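Local coordinates for protein mitochondrial enolase superfamily member 1 (Homo sapiens, PDB 4A35) that dehydrates L-fuconate to 2-keto-3-deoxy-L-fuconate in the breakdown of L-fucose, using a magnesium ion to stabilise the enediolate intermediate, at residues A[256-261]-A[282-287]; A[260-265]-A[289-294]; A[267-272]-A[298-303]; A[309-314]-A[339-344]; A[316-321]-A[349-354]. All coordinates share one frame; numbering follows the deposited sequence.

Contact 1 (A[256-261]-A[282-287]); sequences WDVPEA and PDDILG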
# COMPACT_ATOMS: atom_id res chain seq x y z
N TRP A 256 16.16 6.40 -7.03
CA TRP A 256 17.38 5.62 -6.90
C TRP A 256 17.32 4.37 -6.07
O TRP A 256 16.46 4.25 -5.19
CB TRP A 256 18.48 6.55 -6.31
CG TRP A 256 18.69 7.86 -7.04
CD1 TRP A 256 18.84 8.05 -8.39
CD2 TRP A 256 18.87 9.17 -6.43
NE1 TRP A 256 19.05 9.39 -8.66
CE2 TRP A 256 19.15 10.08 -7.48
CE3 TRP A 256 18.86 9.64 -5.11
CZ2 TRP A 256 19.36 11.46 -7.24
CZ3 TRP A 256 19.19 10.97 -4.86
CH2 TRP A 256 19.39 11.88 -5.92
N ASP A 257 18.23 3.41 -6.39
CA ASP A 257 18.53 2.28 -5.53
C ASP A 257 19.46 2.84 -4.42
O ASP A 257 19.94 3.98 -4.54
CB ASP A 257 19.16 1.09 -6.31
CG ASP A 257 18.12 0.36 -7.18
OD1 ASP A 257 16.94 0.80 -7.22
OD2 ASP A 257 18.49 -0.64 -7.79
N VAL A 258 19.71 2.07 -3.37
CA VAL A 258 20.41 2.60 -2.20
C VAL A 258 21.87 3.04 -2.55
O VAL A 258 22.20 4.21 -2.31
CB VAL A 258 20.31 1.60 -1.01
CG1 VAL A 258 21.30 1.94 0.11
CG2 VAL A 258 18.87 1.55 -0.48
N PRO A 259 22.75 2.17 -3.11
CA PRO A 259 24.12 2.63 -3.41
C PRO A 259 24.11 3.78 -4.44
O PRO A 259 24.86 4.74 -4.28
CB PRO A 259 24.80 1.36 -3.97
CG PRO A 259 24.01 0.24 -3.37
CD PRO A 259 22.61 0.73 -3.42
N GLU A 260 23.22 3.69 -5.44
CA GLU A 260 23.07 4.73 -6.47
C GLU A 260 22.73 6.10 -5.85
O GLU A 260 23.30 7.10 -6.29
CB GLU A 260 21.97 4.32 -7.46
CG GLU A 260 21.64 5.36 -8.51
CD GLU A 260 20.46 4.98 -9.38
OE1 GLU A 260 19.62 4.16 -8.94
OE2 GLU A 260 20.40 5.51 -10.52
N ALA A 261 21.83 6.13 -4.84
CA ALA A 261 21.46 7.40 -4.18
C ALA A 261 22.69 8.05 -3.53
O ALA A 261 22.89 9.26 -3.63
CB ALA A 261 20.40 7.17 -3.13
N PRO A 282 9.54 4.74 -1.17
CA PRO A 282 8.92 5.28 0.07
C PRO A 282 8.67 4.17 1.10
O PRO A 282 8.39 4.48 2.24
CB PRO A 282 7.60 5.87 -0.44
CG PRO A 282 7.23 4.92 -1.58
CD PRO A 282 8.57 4.79 -2.28
N ASP A 283 8.78 2.89 0.68
CA ASP A 283 8.66 1.73 1.60
C ASP A 283 10.00 1.32 2.23
O ASP A 283 10.02 0.47 3.13
CB ASP A 283 8.15 0.48 0.84
CG ASP A 283 6.77 0.62 0.24
OD1 ASP A 283 5.86 1.09 0.96
OD2 ASP A 283 6.59 0.21 -0.92
N ASP A 284 11.12 1.84 1.70
CA ASP A 284 12.39 1.29 2.16
C ASP A 284 12.91 2.06 3.36
O ASP A 284 13.70 2.98 3.22
CB ASP A 284 13.39 1.29 1.01
CG ASP A 284 14.53 0.29 1.21
OD1 ASP A 284 14.67 -0.27 2.37
OD2 ASP A 284 15.26 0.07 0.24
N ILE A 285 12.49 1.64 4.54
CA ILE A 285 12.91 2.22 5.82
C ILE A 285 14.41 2.00 5.99
O ILE A 285 15.14 2.96 6.27
CB ILE A 285 12.12 1.58 7.00
CG1 ILE A 285 10.60 1.91 6.89
CG2 ILE A 285 12.69 1.97 8.37
CD1 ILE A 285 9.71 0.63 7.11
N LEU A 286 14.86 0.72 5.85
CA LEU A 286 16.27 0.39 6.04
C LEU A 286 17.13 1.11 5.00
O LEU A 286 18.26 1.55 5.34
CB LEU A 286 16.51 -1.13 5.98
CG LEU A 286 15.67 -2.01 7.00
CD1 LEU A 286 16.10 -3.50 6.90
CD2 LEU A 286 15.83 -1.52 8.42
N GLY A 287 16.59 1.26 3.80
CA GLY A 287 17.27 1.98 2.72
C GLY A 287 17.52 3.44 3.02
O GLY A 287 18.62 3.97 2.81

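Contact 2 (A[260-265]-A[289-294]); sequences EAVEWM and ATISKA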
# COMPACT_ATOMS: atom_id res chain seq x y z
N GLU A 260 23.22 3.69 -5.44
CA GLU A 260 23.07 4.73 -6.47
C GLU A 260 22.73 6.10 -5.85
O GLU A 260 23.30 7.10 -6.29
CB GLU A 260 21.97 4.32 -7.46
CG GLU A 260 21.64 5.36 -8.51
CD GLU A 260 20.46 4.98 -9.38
OE1 GLU A 260 19.62 4.16 -8.94
OE2 GLU A 260 20.40 5.51 -10.52
N ALA A 261 21.83 6.13 -4.84
CA ALA A 261 21.46 7.40 -4.18
C ALA A 261 22.69 8.05 -3.53
O ALA A 261 22.89 9.26 -3.63
CB ALA A 261 20.40 7.17 -3.13
N VAL A 262 23.54 7.23 -2.88
CA VAL A 262 24.73 7.76 -2.24
C VAL A 262 25.69 8.31 -3.27
O VAL A 262 26.24 9.40 -3.09
CB VAL A 262 25.42 6.70 -1.33
CG1 VAL A 262 26.76 7.21 -0.77
CG2 VAL A 262 24.47 6.29 -0.20
N GLU A 263 25.87 7.59 -4.38
CA GLU A 263 26.82 8.04 -5.41
C GLU A 263 26.37 9.37 -6.09
O GLU A 263 27.17 10.30 -6.27
CB GLU A 263 27.00 6.92 -6.45
CG GLU A 263 27.95 7.27 -7.60
CD GLU A 263 29.36 7.71 -7.24
OE1 GLU A 263 29.85 7.37 -6.14
OE2 GLU A 263 29.99 8.39 -8.09
N TRP A 264 25.12 9.41 -6.49
CA TRP A 264 24.53 10.58 -7.14
C TRP A 264 24.62 11.82 -6.22
O TRP A 264 25.07 12.90 -6.64
CB TRP A 264 23.08 10.25 -7.51
CG TRP A 264 22.51 11.13 -8.57
CD1 TRP A 264 22.23 12.47 -8.48
CD2 TRP A 264 21.88 10.67 -9.78
NE1 TRP A 264 21.53 12.88 -9.57
CE2 TRP A 264 21.30 11.81 -10.40
CE3 TRP A 264 21.81 9.43 -10.44
CZ2 TRP A 264 20.61 11.73 -11.62
CZ3 TRP A 264 21.16 9.36 -11.68
CH2 TRP A 264 20.56 10.50 -12.24
N MET A 265 24.29 11.63 -4.93
CA MET A 265 24.31 12.72 -3.95
C MET A 265 25.73 13.19 -3.64
O MET A 265 25.92 14.38 -3.33
CB MET A 265 23.55 12.36 -2.67
CG MET A 265 22.03 12.38 -2.87
SD MET A 265 21.42 13.93 -3.62
CE MET A 265 22.09 15.15 -2.39
N ALA A 289 17.64 4.74 6.04
CA ALA A 289 18.65 4.77 7.10
C ALA A 289 20.06 4.55 6.53
O ALA A 289 20.99 5.23 6.94
CB ALA A 289 18.33 3.71 8.18
N THR A 290 20.23 3.61 5.56
CA THR A 290 21.56 3.40 4.95
C THR A 290 22.07 4.71 4.26
O THR A 290 23.24 5.08 4.43
CB THR A 290 21.52 2.19 3.98
OG1 THR A 290 21.19 1.04 4.72
CG2 THR A 290 22.87 1.97 3.26
N ILE A 291 21.18 5.39 3.52
CA ILE A 291 21.53 6.62 2.79
C ILE A 291 21.80 7.73 3.81
O ILE A 291 22.79 8.44 3.68
CB ILE A 291 20.41 6.99 1.80
CG1 ILE A 291 20.27 5.87 0.72
CG2 ILE A 291 20.66 8.39 1.15
CD1 ILE A 291 18.85 5.84 -0.07
N SER A 292 20.96 7.84 4.84
CA SER A 292 21.17 8.84 5.89
C SER A 292 22.57 8.68 6.54
O SER A 292 23.31 9.68 6.64
CB SER A 292 20.07 8.75 6.95
OG SER A 292 20.20 9.81 7.90
N LYS A 293 22.96 7.43 6.93
CA LYS A 293 24.27 7.26 7.58
C LYS A 293 25.41 7.67 6.64
O LYS A 293 26.39 8.27 7.09
CB LYS A 293 24.46 5.81 8.06
CG LYS A 293 23.57 5.51 9.27
CD LYS A 293 23.82 4.10 9.82
CE LYS A 293 22.84 3.68 10.90
NZ LYS A 293 21.45 3.64 10.38
N ALA A 294 25.26 7.40 5.35
CA ALA A 294 26.30 7.75 4.37
C ALA A 294 26.40 9.25 4.07
O ALA A 294 27.50 9.71 3.78
CB ALA A 294 26.06 7.00 3.06

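Contact 3 (A[267-272]-A[298-303]); sequences KLAKFK and LGIGIA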
# COMPACT_ATOMS: atom_id res chain seq x y z
N LYS A 267 27.94 13.63 -5.83
CA LYS A 267 28.24 14.53 -6.95
C LYS A 267 27.45 15.87 -6.84
O LYS A 267 27.89 16.91 -7.37
CB LYS A 267 27.93 13.82 -8.27
CG LYS A 267 28.98 12.74 -8.54
CD LYS A 267 28.50 11.76 -9.55
CE LYS A 267 29.58 10.80 -10.00
NZ LYS A 267 29.01 9.72 -10.85
N LEU A 268 26.26 15.83 -6.19
CA LEU A 268 25.43 17.05 -6.00
C LEU A 268 25.72 17.77 -4.66
O LEU A 268 25.19 18.86 -4.42
CB LEU A 268 23.92 16.70 -6.07
CG LEU A 268 23.42 16.24 -7.43
CD1 LEU A 268 21.95 15.86 -7.38
CD2 LEU A 268 23.80 17.26 -8.57
N ALA A 269 26.56 17.16 -3.78
CA ALA A 269 26.84 17.74 -2.48
C ALA A 269 27.50 19.12 -2.58
O ALA A 269 27.31 19.94 -1.66
CB ALA A 269 27.71 16.79 -1.66
N LYS A 270 28.19 19.43 -3.71
CA LYS A 270 28.85 20.73 -3.90
C LYS A 270 27.83 21.88 -3.84
O LYS A 270 28.21 22.98 -3.50
CB LYS A 270 29.66 20.77 -5.21
CG LYS A 270 28.83 20.56 -6.50
CD LYS A 270 29.77 20.46 -7.71
CE LYS A 270 29.09 20.07 -8.99
NZ LYS A 270 30.09 19.94 -10.11
N PHE A 271 26.55 21.61 -4.12
CA PHE A 271 25.50 22.64 -4.10
C PHE A 271 24.99 22.89 -2.67
O PHE A 271 24.14 23.77 -2.46
CB PHE A 271 24.35 22.27 -5.07
CG PHE A 271 24.86 22.12 -6.49
CD1 PHE A 271 25.35 23.23 -7.20
CD2 PHE A 271 24.90 20.87 -7.11
CE1 PHE A 271 25.84 23.08 -8.50
CE2 PHE A 271 25.38 20.73 -8.40
CZ PHE A 271 25.85 21.84 -9.10
N LYS A 272 25.56 22.17 -1.68
CA LYS A 272 25.22 22.28 -0.26
C LYS A 272 23.69 22.22 -0.02
O LYS A 272 23.10 23.12 0.62
CB LYS A 272 25.81 23.55 0.40
CG LYS A 272 27.31 23.78 0.14
CD LYS A 272 28.16 22.64 0.65
CE LYS A 272 29.63 23.04 0.69
NZ LYS A 272 30.51 21.84 0.79
N LEU A 298 28.40 14.36 5.04
CA LEU A 298 28.56 15.40 4.01
C LEU A 298 27.72 16.63 4.38
O LEU A 298 27.70 17.61 3.63
CB LEU A 298 28.15 14.87 2.62
CG LEU A 298 28.93 13.72 2.02
CD1 LEU A 298 28.33 13.31 0.71
CD2 LEU A 298 30.43 14.10 1.84
N GLY A 299 27.01 16.57 5.50
CA GLY A 299 26.14 17.66 5.95
C GLY A 299 24.76 17.69 5.32
O GLY A 299 24.07 18.70 5.38
N ILE A 300 24.36 16.58 4.67
CA ILE A 300 23.08 16.45 3.99
C ILE A 300 22.14 15.52 4.79
O ILE A 300 22.46 14.34 4.99
CB ILE A 300 23.25 15.95 2.54
CG1 ILE A 300 24.30 16.83 1.77
CG2 ILE A 300 21.87 15.95 1.80
CD1 ILE A 300 24.77 16.17 0.53
N GLY A 301 20.96 16.04 5.14
CA GLY A 301 19.96 15.26 5.87
C GLY A 301 19.08 14.54 4.87
O GLY A 301 19.00 14.93 3.69
N ILE A 302 18.34 13.54 5.37
CA ILE A 302 17.40 12.79 4.52
C ILE A 302 16.01 13.21 4.93
O ILE A 302 15.72 13.31 6.12
CB ILE A 302 17.64 11.24 4.66
CG1 ILE A 302 18.79 10.76 3.71
CG2 ILE A 302 16.31 10.40 4.38
CD1 ILE A 302 20.16 11.55 3.61
N ALA A 303 15.16 13.49 3.93
CA ALA A 303 13.75 13.83 4.11
C ALA A 303 12.88 12.78 3.38
O ALA A 303 13.19 12.40 2.25
CB ALA A 303 13.44 15.23 3.53
O HOH W 1 27.09 18.84 1.13

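Contact 4 (A[309-314]-A[339-344]); sequences HNRVIF and NLSVLL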
# COMPACT_ATOMS: atom_id res chain seq x y z
N HIS A 309 2.79 5.45 3.23
CA HIS A 309 1.36 5.08 3.28
C HIS A 309 0.60 5.10 4.62
O HIS A 309 -0.63 5.28 4.61
CB HIS A 309 1.07 3.78 2.48
CG HIS A 309 1.81 2.57 2.96
ND1 HIS A 309 1.33 1.81 4.00
CD2 HIS A 309 2.98 2.04 2.53
CE1 HIS A 309 2.20 0.82 4.17
NE2 HIS A 309 3.22 0.93 3.34
N ASN A 310 1.27 4.90 5.77
CA ASN A 310 0.53 4.93 7.04
C ASN A 310 1.53 5.17 8.17
O ASN A 310 2.75 5.26 7.93
CB ASN A 310 -0.36 3.68 7.25
CG ASN A 310 0.37 2.36 7.37
OD1 ASN A 310 1.51 2.31 7.86
ND2 ASN A 310 -0.24 1.28 6.85
N ARG A 311 1.00 5.22 9.40
CA ARG A 311 1.78 5.54 10.60
C ARG A 311 2.80 4.43 10.95
O ARG A 311 3.74 4.70 11.70
CB ARG A 311 0.83 5.76 11.79
CG ARG A 311 -0.00 4.51 12.17
CD ARG A 311 -1.10 4.81 13.19
NE ARG A 311 -1.84 3.59 13.54
CZ ARG A 311 -2.73 2.98 12.74
NH1 ARG A 311 -3.07 3.52 11.58
NH2 ARG A 311 -3.26 1.83 13.10
N VAL A 312 2.57 3.18 10.47
CA VAL A 312 3.49 2.04 10.78
C VAL A 312 4.81 2.29 10.07
O VAL A 312 5.86 2.02 10.63
CB VAL A 312 2.85 0.64 10.48
CG1 VAL A 312 3.78 -0.54 10.84
CG2 VAL A 312 1.53 0.51 11.24
N ILE A 313 4.77 2.81 8.83
CA ILE A 313 5.98 3.14 8.08
C ILE A 313 6.67 4.29 8.80
O ILE A 313 7.87 4.21 8.99
CB ILE A 313 5.69 3.47 6.58
CG1 ILE A 313 4.94 2.25 5.84
CG2 ILE A 313 7.03 3.79 5.84
CD1 ILE A 313 5.85 0.92 5.76
N PHE A 314 5.94 5.37 9.14
CA PHE A 314 6.59 6.48 9.86
C PHE A 314 7.21 6.02 11.20
O PHE A 314 8.30 6.47 11.57
CB PHE A 314 5.61 7.62 10.11
CG PHE A 314 5.48 8.51 8.88
CD1 PHE A 314 6.59 9.23 8.39
CD2 PHE A 314 4.27 8.66 8.24
CE1 PHE A 314 6.45 10.09 7.28
CE2 PHE A 314 4.12 9.54 7.16
CZ PHE A 314 5.22 10.24 6.68
N ASN A 339 -2.57 11.82 10.72
CA ASN A 339 -1.54 12.87 10.75
C ASN A 339 -1.22 13.27 12.22
O ASN A 339 -0.05 13.49 12.52
CB ASN A 339 -1.97 14.10 9.98
CG ASN A 339 -1.50 14.02 8.55
OD1 ASN A 339 -0.33 14.21 8.24
ND2 ASN A 339 -2.39 13.57 7.67
N LEU A 340 -2.25 13.37 13.10
CA LEU A 340 -2.02 13.72 14.53
C LEU A 340 -1.09 12.69 15.19
O LEU A 340 -0.15 13.09 15.89
CB LEU A 340 -3.33 13.77 15.33
CG LEU A 340 -4.23 14.97 15.02
CD1 LEU A 340 -5.63 14.75 15.65
CD2 LEU A 340 -3.59 16.25 15.55
N SER A 341 -1.32 11.39 14.92
CA SER A 341 -0.50 10.30 15.51
C SER A 341 0.96 10.41 15.03
O SER A 341 1.88 10.16 15.82
CB SER A 341 -1.08 8.92 15.16
OG SER A 341 -0.89 8.47 13.83
N VAL A 342 1.16 10.86 13.76
CA VAL A 342 2.51 10.97 13.20
C VAL A 342 3.17 12.24 13.79
O VAL A 342 4.33 12.19 14.13
CB VAL A 342 2.46 10.95 11.65
CG1 VAL A 342 3.85 11.25 11.04
CG2 VAL A 342 1.99 9.56 11.15
N LEU A 343 2.44 13.38 13.90
CA LEU A 343 3.03 14.56 14.56
C LEU A 343 3.49 14.20 15.98
O LEU A 343 4.55 14.65 16.45
CB LEU A 343 1.98 15.72 14.66
CG LEU A 343 1.60 16.35 13.33
CD1 LEU A 343 0.41 17.32 13.52
CD2 LEU A 343 2.84 17.08 12.70
N LEU A 344 2.64 13.48 16.71
CA LEU A 344 2.99 13.09 18.09
C LEU A 344 4.19 12.13 18.15
O LEU A 344 5.08 12.33 18.97
CB LEU A 344 1.77 12.49 18.81
CG LEU A 344 0.64 13.49 19.14
CD1 LEU A 344 -0.67 12.73 19.41
CD2 LEU A 344 1.05 14.41 20.30

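Contact 5 (A[316-321]-A[349-354]); sequences QLLQAK and FEIPVC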
# COMPACT_ATOMS: atom_id res chain seq x y z
N GLN A 316 8.56 3.19 11.97
CA GLN A 316 9.83 2.48 11.71
C GLN A 316 10.89 3.43 11.20
O GLN A 316 12.05 3.28 11.58
CB GLN A 316 9.63 1.32 10.74
CG GLN A 316 8.72 0.21 11.39
CD GLN A 316 8.38 -0.75 10.27
OE1 GLN A 316 9.10 -1.72 10.07
NE2 GLN A 316 7.34 -0.43 9.48
N LEU A 317 10.50 4.45 10.39
CA LEU A 317 11.47 5.48 9.94
C LEU A 317 12.09 6.20 11.16
O LEU A 317 13.30 6.46 11.18
CB LEU A 317 10.78 6.54 9.03
CG LEU A 317 10.39 6.01 7.62
CD1 LEU A 317 9.43 7.02 6.92
CD2 LEU A 317 11.69 5.73 6.75
N LEU A 318 11.27 6.47 12.18
CA LEU A 318 11.72 7.13 13.42
C LEU A 318 12.56 6.11 14.24
O LEU A 318 13.61 6.46 14.75
CB LEU A 318 10.51 7.64 14.21
CG LEU A 318 9.80 8.87 13.54
CD1 LEU A 318 8.45 9.12 14.18
CD2 LEU A 318 10.70 10.12 13.61
N GLN A 319 12.07 4.86 14.38
CA GLN A 319 12.78 3.79 15.13
C GLN A 319 14.21 3.54 14.59
O GLN A 319 15.15 3.44 15.38
CB GLN A 319 12.01 2.50 15.11
CG GLN A 319 10.82 2.54 16.05
CD GLN A 319 9.98 1.30 15.92
OE1 GLN A 319 9.66 0.85 14.82
NE2 GLN A 319 9.67 0.67 17.06
N ALA A 320 14.34 3.48 13.24
CA ALA A 320 15.59 3.21 12.57
C ALA A 320 16.45 4.47 12.41
O ALA A 320 17.53 4.36 11.81
CB ALA A 320 15.35 2.57 11.20
N LYS A 321 15.96 5.67 12.86
CA LYS A 321 16.68 6.96 12.69
C LYS A 321 17.03 7.16 11.19
O LYS A 321 18.14 7.51 10.82
CB LYS A 321 17.93 7.05 13.60
CG LYS A 321 17.61 6.82 15.05
CD LYS A 321 18.84 7.14 15.90
CE LYS A 321 18.44 7.15 17.34
NZ LYS A 321 19.62 7.44 18.20
N PHE A 349 10.12 11.37 19.20
CA PHE A 349 11.46 11.08 18.70
C PHE A 349 12.31 12.35 18.47
O PHE A 349 13.46 12.24 18.00
CB PHE A 349 11.35 10.27 17.39
CG PHE A 349 11.05 8.81 17.60
CD1 PHE A 349 9.73 8.36 17.72
CD2 PHE A 349 12.09 7.87 17.67
CE1 PHE A 349 9.46 6.99 17.93
CE2 PHE A 349 11.82 6.51 17.87
CZ PHE A 349 10.51 6.06 17.98
N GLU A 350 11.74 13.58 18.75
CA GLU A 350 12.43 14.86 18.56
C GLU A 350 12.96 15.02 17.09
O GLU A 350 14.11 15.41 16.87
CB GLU A 350 13.57 15.04 19.61
CG GLU A 350 13.03 15.27 21.01
CD GLU A 350 12.23 16.55 21.20
OE1 GLU A 350 12.39 17.51 20.42
OE2 GLU A 350 11.49 16.61 22.21
N ILE A 351 12.10 14.69 16.12
CA ILE A 351 12.38 14.79 14.69
C ILE A 351 11.49 15.92 14.12
O ILE A 351 10.27 15.90 14.34
CB ILE A 351 12.22 13.44 13.93
CG1 ILE A 351 13.34 12.42 14.41
CG2 ILE A 351 12.26 13.62 12.44
CD1 ILE A 351 14.82 12.88 14.12
N PRO A 352 12.07 16.88 13.37
CA PRO A 352 11.24 17.99 12.81
C PRO A 352 10.35 17.53 11.68
O PRO A 352 10.74 16.72 10.82
CB PRO A 352 12.28 19.01 12.31
CG PRO A 352 13.49 18.16 11.93
CD PRO A 352 13.50 17.06 13.01
N VAL A 353 9.12 18.11 11.65
CA VAL A 353 8.14 17.83 10.61
C VAL A 353 8.18 19.00 9.61
O VAL A 353 8.02 20.19 9.99
CB VAL A 353 6.70 17.56 11.17
CG1 VAL A 353 5.67 17.39 10.06
CG2 VAL A 353 6.68 16.35 12.10
N CYS A 354 8.34 18.64 8.33
CA CYS A 354 8.36 19.58 7.17
C CYS A 354 7.33 19.10 6.17
O CYS A 354 7.59 18.20 5.35
CB CYS A 354 9.76 19.64 6.55
SG CYS A 354 10.99 20.37 7.66

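Contact 1 (A[256-261]-A[282-287])
Val258 meets Gly287 where two successive outer helices of the TIM-barrel domain, 258-268 and 285-295, start beside each other. The touching residues are buried but share little surface. The apolar part is one methyl group. With chi1 at 166°, Val258 holds CG1 opposite its backbone N and places CG2 beside that nitrogen, facing the second helix. CG2 rests on Gly287 CA at 3.6 Å. A side chain at Gly287 would crowd this methyl and run into the carboxylate of Asp284, so the lack of one suits the close approach. Asp284 crosses Val258 at about a right angle, and its OD2 lies 4.0 Å from Val258 CG2.

No hydrogen bond joins the segments; polar bonds tie down the helix starts and reach the second subunit. At the N-cap Asp257, the backbone N donates to Glu260 OE1 at 3.0 Å. Glu260 thus reaches back to the N-cap amide, while the Asp257 side chain makes no capping bond. That carboxylate instead bonds Tyr155 and Thr157 of the second subunit. Asp284 caps its own helix through OD1, while OD2 forms a salt bridge with Lys315 of the second subunit. Replacing Asp284 with alanine would probably leave the Gly287 amide uncapped and that lysine without its mate. The capping bond from Gly287 N to Asp284 OD1 is 2.8 Å long and arrives from above the carboxylate plane.

Contact 2 (A[260-265]-A[289-294])
Val262 and Ala294 pack methyl to methyl between helices 258-268 and 285-295. Ala294 CB faces both branches of the valine, at 3.7 Å from Val262 CG2 and 3.9 Å from Val262 CG1. The valine leaves its backbone at a slant to the other helix, whereas the alanine CB points toward the other helix. The short alanine side chain gives the branched one room.

Val262 CG2 also comes near the backbone of the second helix, 4.2 Å from Ile291 CA. The contact with the side chain of Ile291 is looser, with Val262 CG2 4.3 Å from Ile291 CG1.

Ile291 uses its long branch. Its chi1 of -63° sets CG1 beside the backbone N, and the nearly extended second torsion carries CD1 on to Ala261. There CD1 stands 3.7 Å from Ala261 CB, which points toward it. Ile291 thus touches both Val262 and Ala261. The same isoleucine also packs on Val258, Thr280 and Ile302, which places it between the two helices and strand 301-304.

No hydrogen bond crosses the contact, and only apolar carbons meet. The axes of the short segments approach to 9.7 Å and cross at -31°, both running the same way. Such small, parallel-running helix contacts belong to the outer ring of a TIM barrel. Here they join the helices that follow strands 247-251 and 275-277, whose residues Asp251 and Glu277 bind magnesium.

Contact 3 (A[267-272]-A[298-303])
At the edge of the TIM-barrel domain, Ala269 of the 3-10 segment 269-271 packs against the residues that lead into strand 301-304. Its single methyl group does the work. Ala269 CB lies 3.7 Å from Ile300 CD1 and 4.3 Å from Leu298 CD1. Ile300 sets CG1 beside its backbone N (chi1 -52°), and the extended chain beyond carries CD1 to the alanine. Leu298 is more exposed and adds a looser touch.

No direct hydrogen bond joins the segments. One water links them instead. It donates to Ala269 O at 3.0 Å and to Leu298 O at 2.9 Å, so both of its hydrogens go to backbone carbonyls. Ala269 O also accepts from Lys272 N at 2.8 Å within its own turn. The oxygen is therefore held by two donors.

One segment carries on from helix 258-268 and the other leads into strand 301-304. Phe271 turns to helix 228-242, where it packs on Cys235 and Gln236. On the other segment, Ile302 packs on helix 285-295. Beyond Ile300, Gly301 and Ala303 bond the backbone of strand 275-277 through Ile276, and Ile302 bonds Phe325 of strand 325-326.

Contact 4 (A[309-314]-A[339-344])
Val342 holds CG1 opposite its backbone N (chi1 173°) and CG2 beside it, and this sets CG1 against Phe314 and CG2 against both Phe314 and Arg311. The Phe314 and Val342 side chains cross at about a right angle. The contact joins helices 311-319 and 335-348, two consecutive helices round the TIM-barrel domain.

CG1 of Val342 sits over one face of the Phe314 ring in a CH-pi contact. It is 4.1 Å from the ring centroid and 22° off the normal, displaced toward the rim. Val342 CG2 reaches the same side of the ring and lies 3.8 Å from Phe314 CD2. It also touches Arg311 CB at 4.0 Å. One valine thus fills the angle between the phenylalanine and the arginine.

Arg311 CG lies between its backbone N and carbonyl carbon (chi1 62°), and the chain then runs extended. On its way it passes Ser341, with Arg311 CD 3.7 Å from Ser341 OG. This is a packing contact; the polar partner of Ser341 OG is Glu338 O. The guanidinium goes further, to salt bridges with Glu108 and Glu338 and a bond to Arg154 O.

All four touching residues are buried. The Phe314 side chain lies about 7 Å from that of Glu306, a magnesium ligand. Asn310 caps the start of helix 311-319: its OD1 accepts from Val312 N at 2.9 Å, with the donor above the carbonyl plane, and weakly from Ile313 N.

Contact 5 (A[316-321]-A[349-354])
Leu318 and Phe349 meet where two helices of the barrel domain, 311-319 and 335-348, come to an end. Both ends close in a Schellman motif. Lys321 turns to phi 54° and Glu350 to phi 55°, each with two bonds back into the last helical turn. One of these runs from Lys321 N to Leu318 O at 3.1 Å. After its turn the second segment runs on without regular helix or strand.

Leu318 carries the contact. Its CB lies over the centre of the Phe349 ring, 3.6 Å from the centroid and 11° off the normal, a CH-pi contact nearly square to the ring. Leu318 CG stands anti to its carbonyl carbon, beside the backbone N, and from there its two methyls divide between Phe349 and Ile351. Leu318 CD1 lies on the same face as CB, near the ring's edge atoms, 3.8 Å from Phe349 CD1. The other branch reaches Ile351, where Leu318 CD2 is 3.6 Å from Ile351 CG1. These two side chains slide by each other in opposite directions. The ring also lies against the end of the helix backbone, with Phe349 CD2 3.6 Å from Leu318 O.

Gln319 CG touches Phe349 CZ at 4.0 Å. The Gln319 amide stands nearly perpendicular to the ring. Gln319 also packs on Leu286 of the second subunit. A serine in place of Phe349 would probably strip the cover from Leu318 CB and leave Gln319 more able to turn.

Pro352 and Cys354 bond the Leu326 backbone. Leu318 and Ile351 both pack on Leu326 of strand 325-326, and Leu318 also meets Met345 of helix 335-348.

All five contacts lie in the barrel domain. Contacts 1 and 2 hold the same two helices, 258-268 and 285-295, first at their starts and then further along. Contact 3 continues from the first of these helices to strand 301-304, and Met265 meets Ile300 between contacts 2 and 3. Contacts 4 and 5 share helix 311-319. Contacts 1 and 4 are buried; contacts 2, 3 and 5 are partly buried. Contact 1 sets one valine methyl on a glycine beside a capping aspartate. Contact 2 is purely aliphatic, contacts 4 and 5 add a phenylalanine face, and contact 3 has a water bridge. Contacts 1, 4 and 5 also touch the second subunit. Ile285 packs contact 1 against contacts 4 and 5.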